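Local atomic coordinates of replication initiator protein (Staphylococcus aureus subsp. aureus, PDB entry 4PTA), a protein that probably initiates replication of a staphylococcal multiresistance plasmid by binding origin DNA and assembling upon it. Residues N53-T58 with Y63-V68; F23-N28 with Y121-A126; K30-D35 with K86-N91. One frame throughout, in Å; residues are numbered along the deposited sequence.

Interaction 1 of 3, residues N53-T58 with Y63-V68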
loop_
_atom_site.group_PDB
_atom_site.type_symbol
_atom_site.label_atom_id
_atom_site.label_comp_id
_atom_site.label_asym_id
_atom_site.label_seq_id
_atom_site.Cartn_x
_atom_site.Cartn_y
_atom_site.Cartn_z
ATOM N N ASN A 53 19.306 9.787 4.869
ATOM C CA ASN A 53 20.459 10.014 5.734
ATOM C C ASN A 53 21.663 9.204 5.260
ATOM O O ASN A 53 22.706 9.181 5.911
ATOM C CB ASN A 53 20.135 9.651 7.186
ATOM C CG ASN A 53 18.990 10.466 7.752
ATOM O OD1 ASN A 53 18.601 11.489 7.187
ATOM N ND2 ASN A 53 18.445 10.018 8.881
ATOM N N ASN A 54 21.499 8.536 4.124
ATOM C CA ASN A 54 22.536 7.683 3.560
ATOM C C ASN A 54 23.026 6.619 4.549
ATOM O O ASN A 54 24.171 6.169 4.483
ATOM C CB ASN A 54 23.701 8.525 3.036
ATOM C CG ASN A 54 24.492 7.815 1.955
ATOM O OD1 ASN A 54 24.082 7.779 0.792
ATOM N ND2 ASN A 54 25.632 7.247 2.332
ATOM N N TRP A 55 22.142 6.222 5.460
ATOM C CA TRP A 55 22.430 5.151 6.401
ATOM C C TRP A 55 22.347 3.804 5.703
ATOM O O TRP A 55 21.522 2.959 6.051
ATOM C CB TRP A 55 21.454 5.197 7.575
ATOM C CG TRP A 55 21.613 6.411 8.420
ATOM C CD1 TRP A 55 22.579 7.365 8.307
ATOM C CD2 TRP A 55 20.776 6.815 9.513
ATOM N NE1 TRP A 55 22.400 8.336 9.261
ATOM C CE2 TRP A 55 21.299 8.021 10.013
ATOM C CE3 TRP A 55 19.638 6.269 10.113
ATOM C CZ2 TRP A 55 20.722 8.695 11.086
ATOM C CZ3 TRP A 55 19.068 6.940 11.180
ATOM C CH2 TRP A 55 19.610 8.139 11.655
ATOM N N ILE A 56 23.209 3.622 4.711
ATOM C CA ILE A 56 23.280 2.383 3.955
ATOM C C ILE A 56 24.704 1.836 4.033
ATOM O O ILE A 56 25.663 2.549 3.732
ATOM C CB ILE A 56 22.910 2.628 2.479
ATOM C CG1 ILE A 56 21.506 3.227 2.373
ATOM C CG2 ILE A 56 23.017 1.343 1.674
ATOM C CD1 ILE A 56 21.147 3.696 0.976
ATOM N N ASP A 57 24.847 0.580 4.441
ATOM C CA ASP A 57 26.176 -0.017 4.546
ATOM C C ASP A 57 26.739 -0.429 3.185
ATOM O O ASP A 57 26.144 -0.152 2.144
ATOM C CB ASP A 57 26.192 -1.188 5.543
ATOM C CG ASP A 57 25.539 -2.446 4.998
ATOM O OD1 ASP A 57 25.097 -3.282 5.814
ATOM O OD2 ASP A 57 25.474 -2.609 3.764
ATOM N N THR A 58 27.888 -1.098 3.209
ATOM C CA THR A 58 28.636 -1.430 1.998
ATOM C C THR A 58 27.897 -2.399 1.083
ATOM O O THR A 58 28.127 -2.422 -0.127
ATOM C CB THR A 58 29.992 -2.067 2.347
ATOM O OG1 THR A 58 30.507 -1.477 3.545
ATOM C CG2 THR A 58 30.978 -1.873 1.205
ATOM N N TYR A 63 20.331 0.758 7.744
ATOM C CA TYR A 63 20.465 0.708 9.202
ATOM C C TYR A 63 19.975 1.977 9.897
ATOM O O TYR A 63 19.550 2.929 9.245
ATOM C CB TYR A 63 21.911 0.397 9.617
ATOM C CG TYR A 63 22.945 1.368 9.085
ATOM C CD1 TYR A 63 23.127 2.615 9.675
ATOM C CD2 TYR A 63 23.750 1.031 8.005
ATOM C CE1 TYR A 63 24.071 3.503 9.191
ATOM C CE2 TYR A 63 24.698 1.910 7.516
ATOM C CZ TYR A 63 24.852 3.145 8.112
ATOM O OH TYR A 63 25.794 4.025 7.629
ATOM N N PHE A 64 20.031 1.976 11.227
ATOM C CA PHE A 64 19.609 3.129 12.014
ATOM C C PHE A 64 20.710 3.613 12.955
ATOM O O PHE A 64 21.449 2.812 13.528
ATOM C CB PHE A 64 18.349 2.808 12.825
ATOM C CG PHE A 64 17.139 2.522 11.983
ATOM C CD1 PHE A 64 16.482 1.308 12.081
ATOM C CD2 PHE A 64 16.661 3.465 11.090
ATOM C CE1 PHE A 64 15.372 1.042 11.310
ATOM C CE2 PHE A 64 15.550 3.202 10.316
ATOM C CZ PHE A 64 14.906 1.989 10.426
ATOM N N ILE A 65 20.809 4.929 13.103
ATOM C CA ILE A 65 21.705 5.537 14.077
ATOM C C ILE A 65 20.878 6.346 15.063
ATOM O O ILE A 65 20.680 7.547 14.884
ATOM C CB ILE A 65 22.739 6.457 13.401
ATOM C CG1 ILE A 65 23.576 5.664 12.397
ATOM C CG2 ILE A 65 23.634 7.108 14.440
ATOM C CD1 ILE A 65 24.720 6.448 11.795
ATOM N N TYR A 66 20.386 5.679 16.102
ATOM C CA TYR A 66 19.486 6.310 17.059
ATOM C C TYR A 66 19.982 6.155 18.495
ATOM O O TYR A 66 20.372 5.063 18.914
ATOM C CB TYR A 66 18.076 5.727 16.920
ATOM C CG TYR A 66 17.365 6.122 15.642
ATOM C CD1 TYR A 66 16.490 5.246 15.012
ATOM C CD2 TYR A 66 17.558 7.375 15.073
ATOM C CE1 TYR A 66 15.832 5.605 13.847
ATOM C CE2 TYR A 66 16.907 7.741 13.908
ATOM C CZ TYR A 66 16.045 6.854 13.301
ATOM O OH TYR A 66 15.397 7.216 12.143
ATOM N N THR A 67 19.968 7.254 19.244
ATOM C CA THR A 67 20.369 7.231 20.646
ATOM C C THR A 67 19.238 6.680 21.504
ATOM O O THR A 67 18.172 6.334 20.995
ATOM C CB THR A 67 20.715 8.638 21.160
ATOM O OG1 THR A 67 19.508 9.359 21.437
ATOM C CG2 THR A 67 21.545 9.402 20.132
ATOM N N VAL A 68 19.468 6.605 22.809
ATOM C CA VAL A 68 18.436 6.142 23.725
ATOM C C VAL A 68 17.284 7.141 23.751
ATOM O O VAL A 68 16.134 6.771 23.986
ATOM C CB VAL A 68 18.979 5.965 25.153
ATOM C CG1 VAL A 68 18.064 5.050 25.957
ATOM C CG2 VAL A 68 20.396 5.411 25.118
#
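Asn54, where helix 47-52 closes in a Schellman motif with positive phi, hands the chain on to Trp55, the centre of an inverse gamma turn and the main partner of Tyr63. Trp55 carries the contact in two ways. Its O accepts the N-H of Tyr63, a nearly straight bond (173°) in which O and N lie 3.0 Å apart; the same O stands 3.5 Å above the plane of the Tyr63 ring, over its centre. With CG anti to its own carbonyl carbon, the indole lies against the extended residues after Tyr63. CB of Trp55 sits over a face of the Tyr63 ring, 4.0 Å from the centroid, whereas the indole itself, almost parallel to that ring, has slid too far aside to stack. CB of Ile65 covers one face of the six-membered ring, 3.9 Å from its centroid; CB of Asn53 lies over the opposite face. The far end points edge-on toward the face of Tyr66 in an offset T-shaped pair, Trp55 CH2 reaching Tyr66 CE2 at 3.5 Å. The backbone from Ile56 passes close to the Tyr63 ring, with Asp57 N at its edge, 3.4 Å from Tyr63 CE2, while the Asp57 carboxylate turns to the backbone amides of Glu59 and Asn61. Tyr63 O is held by Ser50, and Phe64 pairs through its backbone with Leu108, consistent with the first strand of a winged helix and its wing. One straight backbone bond ties the two arms, and the aromatic cluster packs the loop back on itself.

Interaction 2 of 3, residues F23-N28 with Y121-A126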
loop_
_atom_site.group_PDB
_atom_site.type_symbol
_atom_site.label_atom_id
_atom_site.label_comp_id
_atom_site.label_asym_id
_atom_site.label_seq_id
_atom_site.Cartn_x
_atom_site.Cartn_y
_atom_site.Cartn_z
ATOM N N PHE A 23 3.289 -11.480 12.738
ATOM C CA PHE A 23 3.442 -11.230 14.169
ATOM C C PHE A 23 2.278 -11.828 14.964
ATOM O O PHE A 23 2.287 -11.806 16.193
ATOM C CB PHE A 23 3.545 -9.728 14.464
ATOM C CG PHE A 23 4.887 -9.128 14.147
ATOM C CD1 PHE A 23 5.885 -9.889 13.565
ATOM C CD2 PHE A 23 5.150 -7.797 14.438
ATOM C CE1 PHE A 23 7.121 -9.331 13.273
ATOM C CE2 PHE A 23 6.383 -7.236 14.155
ATOM C CZ PHE A 23 7.368 -8.003 13.570
ATOM N N PHE A 24 1.283 -12.360 14.264
ATOM C CA PHE A 24 0.066 -12.824 14.913
ATOM C C PHE A 24 -0.277 -14.263 14.533
ATOM O O PHE A 24 -1.381 -14.738 14.793
ATOM C CB PHE A 24 -1.090 -11.871 14.595
ATOM C CG PHE A 24 -0.814 -10.445 14.991
ATOM C CD1 PHE A 24 -0.114 -9.601 14.146
ATOM C CD2 PHE A 24 -1.232 -9.959 16.218
ATOM C CE1 PHE A 24 0.157 -8.306 14.513
ATOM C CE2 PHE A 24 -0.966 -8.663 16.587
ATOM C CZ PHE A 24 -0.270 -7.835 15.736
ATOM N N THR A 25 0.680 -14.959 13.929
ATOM C CA THR A 25 0.490 -16.357 13.562
ATOM C C THR A 25 1.709 -17.202 13.939
ATOM O O THR A 25 1.574 -18.342 14.382
ATOM C CB THR A 25 0.193 -16.517 12.054
ATOM O OG1 THR A 25 1.257 -15.941 11.290
ATOM C CG2 THR A 25 -1.110 -15.827 11.686
ATOM N N ASN A 26 2.900 -16.637 13.767
ATOM C CA ASN A 26 4.137 -17.343 14.094
ATOM C C ASN A 26 4.414 -17.343 15.594
ATOM O O ASN A 26 4.468 -16.281 16.216
ATOM C CB ASN A 26 5.322 -16.731 13.347
ATOM C CG ASN A 26 6.560 -17.610 13.390
ATOM O OD1 ASN A 26 7.166 -17.802 14.445
ATOM N ND2 ASN A 26 6.950 -18.138 12.233
ATOM N N PRO A 27 4.592 -18.542 16.179
ATOM C CA PRO A 27 4.829 -18.701 17.620
ATOM C C PRO A 27 6.032 -17.897 18.097
ATOM O O PRO A 27 6.013 -17.370 19.209
ATOM C CB PRO A 27 5.105 -20.201 17.765
ATOM C CG PRO A 27 4.415 -20.823 16.607
ATOM C CD PRO A 27 4.553 -19.835 15.481
ATOM N N ASN A 28 7.065 -17.810 17.264
ATOM C CA ASN A 28 8.235 -17.008 17.595
ATOM C C ASN A 28 7.851 -15.569 17.909
ATOM O O ASN A 28 8.444 -14.935 18.779
ATOM C CB ASN A 28 9.253 -17.024 16.450
ATOM C CG ASN A 28 10.106 -18.278 16.439
ATOM O OD1 ASN A 28 10.966 -18.461 17.300
ATOM N ND2 ASN A 28 9.887 -19.137 15.450
ATOM N N TYR A 121 -0.591 -20.887 5.874
ATOM C CA TYR A 121 -1.878 -21.508 6.171
ATOM C C TYR A 121 -2.698 -20.669 7.150
ATOM O O TYR A 121 -3.859 -20.343 6.890
ATOM C CB TYR A 121 -1.670 -22.918 6.723
ATOM C CG TYR A 121 -2.929 -23.559 7.261
ATOM C CD1 TYR A 121 -3.977 -23.894 6.414
ATOM C CD2 TYR A 121 -3.066 -23.839 8.615
ATOM C CE1 TYR A 121 -5.130 -24.482 6.900
ATOM C CE2 TYR A 121 -4.214 -24.429 9.111
ATOM C CZ TYR A 121 -5.243 -24.747 8.249
ATOM O OH TYR A 121 -6.391 -25.334 8.736
ATOM N N GLU A 122 -2.081 -20.322 8.276
ATOM C CA GLU A 122 -2.710 -19.478 9.283
ATOM C C GLU A 122 -3.124 -18.114 8.731
ATOM O O GLU A 122 -4.248 -17.663 8.958
ATOM C CB GLU A 122 -1.777 -19.299 10.481
ATOM C CG GLU A 122 -1.836 -20.449 11.457
ATOM C CD GLU A 122 -3.241 -20.678 11.972
ATOM O OE1 GLU A 122 -3.841 -19.725 12.515
ATOM O OE2 GLU A 122 -3.749 -21.807 11.821
ATOM N N ILE A 123 -2.214 -17.460 8.014
ATOM C CA ILE A 123 -2.499 -16.146 7.445
ATOM C C ILE A 123 -3.689 -16.194 6.486
ATOM O O ILE A 123 -4.438 -15.226 6.368
ATOM C CB ILE A 123 -1.261 -15.536 6.749
ATOM C CG1 ILE A 123 -0.183 -15.198 7.783
ATOM C CG2 ILE A 123 -1.642 -14.282 5.978
ATOM C CD1 ILE A 123 1.095 -14.652 7.182
ATOM N N ASP A 124 -3.867 -17.325 5.808
ATOM C CA ASP A 124 -5.041 -17.520 4.963
ATOM C C ASP A 124 -6.301 -17.581 5.818
ATOM O O ASP A 124 -7.297 -16.923 5.525
ATOM C CB ASP A 124 -4.924 -18.803 4.139
ATOM C CG ASP A 124 -3.866 -18.715 3.061
ATOM O OD1 ASP A 124 -4.073 -17.970 2.080
ATOM O OD2 ASP A 124 -2.834 -19.405 3.184
ATOM N N LYS A 125 -6.252 -18.383 6.873
ATOM C CA LYS A 125 -7.398 -18.535 7.754
ATOM C C LYS A 125 -7.748 -17.194 8.400
ATOM O O LYS A 125 -8.921 -16.868 8.582
ATOM C CB LYS A 125 -7.121 -19.605 8.816
ATOM C CG LYS A 125 -8.268 -20.592 9.037
ATOM C CD LYS A 125 -8.333 -21.677 7.959
ATOM C CE LYS A 125 -8.802 -21.137 6.614
ATOM N NZ LYS A 125 -10.111 -20.428 6.712
ATOM N N ALA A 126 -6.719 -16.416 8.720
ATOM C CA ALA A 126 -6.895 -15.118 9.360
ATOM C C ALA A 126 -7.454 -14.062 8.406
ATOM O O ALA A 126 -8.045 -13.075 8.843
ATOM C CB ALA A 126 -5.578 -14.647 9.961
#
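Asn26 OD1, next in the chain to the Thr25 that meets Glu122 and Ile123, is gripped by two donors from Asn28. The backbone N of Asn28 reaches Asn26 OD1 at 2.8 Å, the capping bond of helix 27-30, and Asn28 ND2 adds a longer one at 3.2 Å; both donors lie in the carbonyl plane of the Asn26 amide. The direct contact rests on Thr25. Its methyl CG2 comes against CB of Glu122 at 3.7 Å, the two side chains running past each other in opposite directions. The side chains of Thr25 and Ile123 cross nearly at right angles, Thr25 OG1 lying 3.9 Å from Ile123 CG1. Asp119, near the start of helix 117-127, accepts a hydrogen bond from Asn26 ND2 and shares a weak one with Thr25 OG1, which a chi1 of 57° turns that way while CG2 meets Glu122. Beyond, Ile123 also packs on Tyr12 of the second subunit, whose hydroxyl is bonded to Asp124. Between the segments themselves the chemistry is van der Waals alone; the polar linkage, made one turn earlier in the C-terminal helix, probably orients that helix against the 23-28 turn.

Interaction 3 of 3, residues K30-D35 with K86-N91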
loop_
_atom_site.group_PDB
_atom_site.type_symbol
_atom_site.label_atom_id
_atom_site.label_comp_id
_atom_site.label_asym_id
_atom_site.label_seq_id
_atom_site.Cartn_x
_atom_site.Cartn_y
_atom_site.Cartn_z
ATOM N N LYS A 30 4.235 -14.153 18.033
ATOM C CA LYS A 30 3.030 -13.952 18.834
ATOM C C LYS A 30 3.387 -13.601 20.271
ATOM O O LYS A 30 2.756 -12.750 20.893
ATOM C CB LYS A 30 2.146 -15.202 18.802
ATOM C CG LYS A 30 1.030 -15.147 17.775
ATOM C CD LYS A 30 0.816 -16.495 17.112
ATOM C CE LYS A 30 0.661 -17.604 18.135
ATOM N NZ LYS A 30 0.574 -18.940 17.486
ATOM N N ASP A 31 4.421 -14.261 20.779
ATOM C CA ASP A 31 4.893 -14.058 22.141
ATOM C C ASP A 31 5.192 -12.588 22.436
ATOM O O ASP A 31 4.935 -12.110 23.538
ATOM C CB ASP A 31 6.148 -14.902 22.375
ATOM C CG ASP A 31 6.443 -15.117 23.843
ATOM O OD1 ASP A 31 6.956 -14.180 24.493
ATOM O OD2 ASP A 31 6.166 -16.226 24.345
ATOM N N LEU A 32 5.735 -11.882 21.448
ATOM C CA LEU A 32 6.153 -10.486 21.609
ATOM C C LEU A 32 5.087 -9.598 22.241
ATOM O O LEU A 32 3.895 -9.740 21.965
ATOM C CB LEU A 32 6.553 -9.883 20.259
ATOM C CG LEU A 32 7.825 -10.377 19.570
ATOM C CD1 LEU A 32 7.866 -9.865 18.143
ATOM C CD2 LEU A 32 9.071 -9.946 20.336
ATOM N N SER A 33 5.531 -8.669 23.080
ATOM C CA SER A 33 4.639 -7.660 23.634
ATOM C C SER A 33 4.189 -6.720 22.526
ATOM O O SER A 33 4.952 -6.415 21.608
ATOM C CB SER A 33 5.349 -6.855 24.722
ATOM O OG SER A 33 6.287 -5.959 24.154
ATOM N N ASN A 34 2.949 -6.256 22.618
ATOM C CA ASN A 34 2.423 -5.300 21.653
ATOM C C ASN A 34 3.326 -4.073 21.497
ATOM O O ASN A 34 3.410 -3.489 20.419
ATOM C CB ASN A 34 1.002 -4.885 22.036
ATOM C CG ASN A 34 0.008 -6.024 21.910
ATOM O OD1 ASN A 34 0.202 -6.947 21.116
ATOM N ND2 ASN A 34 -1.067 -5.960 22.688
ATOM N N ASP A 35 4.011 -3.691 22.568
ATOM C CA ASP A 35 4.919 -2.551 22.505
ATOM C C ASP A 35 6.038 -2.802 21.494
ATOM O O ASP A 35 6.471 -1.889 20.798
ATOM C CB ASP A 35 5.522 -2.244 23.881
ATOM C CG ASP A 35 4.467 -1.965 24.939
ATOM O OD1 ASP A 35 3.565 -1.135 24.692
ATOM O OD2 ASP A 35 4.542 -2.582 26.025
ATOM N N LYS A 86 14.107 -3.590 22.538
ATOM C CA LYS A 86 15.270 -4.071 21.806
ATOM C C LYS A 86 15.543 -5.530 22.134
ATOM O O LYS A 86 15.651 -6.366 21.239
ATOM C CB LYS A 86 16.504 -3.248 22.151
ATOM C CG LYS A 86 16.403 -1.782 21.799
ATOM C CD LYS A 86 17.742 -1.110 22.017
ATOM C CE LYS A 86 17.683 0.365 21.695
ATOM N NZ LYS A 86 19.018 1.019 21.829
ATOM N N LYS A 87 15.657 -5.829 23.425
ATOM C CA LYS A 87 15.963 -7.182 23.867
ATOM C C LYS A 87 14.952 -8.177 23.320
ATOM O O LYS A 87 15.301 -9.308 22.978
ATOM C CB LYS A 87 16.007 -7.257 25.395
ATOM C CG LYS A 87 17.216 -6.569 26.005
ATOM C CD LYS A 87 17.220 -6.658 27.521
ATOM C CE LYS A 87 18.382 -5.869 28.103
ATOM N NZ LYS A 87 18.337 -5.802 29.587
ATOM N N GLU A 88 13.699 -7.747 23.239
ATOM C CA GLU A 88 12.632 -8.601 22.729
ATOM C C GLU A 88 12.782 -8.860 21.236
ATOM O O GLU A 88 12.633 -9.993 20.783
ATOM C CB GLU A 88 11.269 -7.976 23.015
ATOM C CG GLU A 88 10.444 -8.748 24.017
ATOM C CD GLU A 88 9.115 -8.085 24.298
ATOM O OE1 GLU A 88 9.054 -6.837 24.264
ATOM O OE2 GLU A 88 8.131 -8.812 24.550
ATOM N N LEU A 89 13.075 -7.807 20.478
ATOM C CA LEU A 89 13.183 -7.925 19.030
ATOM C C LEU A 89 14.429 -8.711 18.627
ATOM O O LEU A 89 14.390 -9.495 17.682
ATOM C CB LEU A 89 13.168 -6.548 18.354
ATOM C CG LEU A 89 11.924 -5.667 18.545
ATOM C CD1 LEU A 89 12.116 -4.314 17.861
ATOM C CD2 LEU A 89 10.657 -6.350 18.046
ATOM N N GLU A 90 15.527 -8.506 19.350
ATOM C CA GLU A 90 16.773 -9.229 19.088
ATOM C C GLU A 90 16.637 -10.721 19.380
ATOM O O GLU A 90 17.144 -11.559 18.637
ATOM C CB GLU A 90 17.927 -8.632 19.898
ATOM C CG GLU A 90 18.293 -7.215 19.487
ATOM C CD GLU A 90 19.388 -6.616 20.348
ATOM O OE1 GLU A 90 20.407 -6.166 19.783
ATOM O OE2 GLU A 90 19.226 -6.584 21.586
ATOM N N ASN A 91 15.944 -11.041 20.465
ATOM C CA ASN A 91 15.708 -12.420 20.860
ATOM C C ASN A 91 15.021 -13.227 19.760
ATOM O O ASN A 91 15.147 -14.450 19.708
ATOM C CB ASN A 91 14.888 -12.459 22.156
ATOM C CG ASN A 91 14.729 -13.863 22.713
ATOM O OD1 ASN A 91 15.658 -14.420 23.298
ATOM N ND2 ASN A 91 13.544 -14.437 22.546
HETATM O O HOH W 1 7.583 -11.735 24.462
#
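Ser33 and Glu88 make the polar half of this contact, a two-pronged grip of a carboxylate on the start of a helix. Ser33 N donates to Glu88 OE2 at 3.0 Å, approaching from above the carboxylate plane, 42° out of it. Ser33 OG donates to Glu88 OE1 at 2.9 Å, and Glu88 OE1 receives it on its syn lone pair. Placed between the backbone N and the carbonyl carbon (chi1 74°), the same OG also caps helix 34-44 through a weak bond from Ala36 N. A water 3.0 Å from Glu88 OE2 sits between it and the Asp31 carboxylate, whose OD1 is 5.5 Å from that OE2.

Packing makes the other half. Leu32 CD2 lies 4.0 Å from Glu88 CB and also makes a methyl-to-carbonyl contact with Glu88 O at 3.6 Å, while Leu32 CD1 and Leu89 CD2 approach more loosely at 4.5 Å. Both leucines also pack on Leu94.

Helix 79-91, which by its position would be the recognition helix of a winged-helix domain, is thus pinned to the beginning of helix 34-44. The start of helix 34-44 would probably help to stabilise the Glu88 charge, with Asp31 and Asp35 nearby acting against it.

How the interactions relate
Interactions 1 and 3, about 21 Å apart between centres, both belong to the RepA N-terminal region and are partly buried: interaction 1 is largely aromatic and closes a loop locally, whereas interaction 3 joins the start of helix 34-44 to helix 79-91 through a carboxylate and leucines. Interaction 2 is buried, with little area and no polar bond between its segments, yet it binds the far C-terminal helix to the N-terminal part. It lies on the other side of the chain's centre from interaction 1. Interactions 2 and 3 share the 27-30 helix region, where Lys30 packs on Phe24, and both border the second subunit.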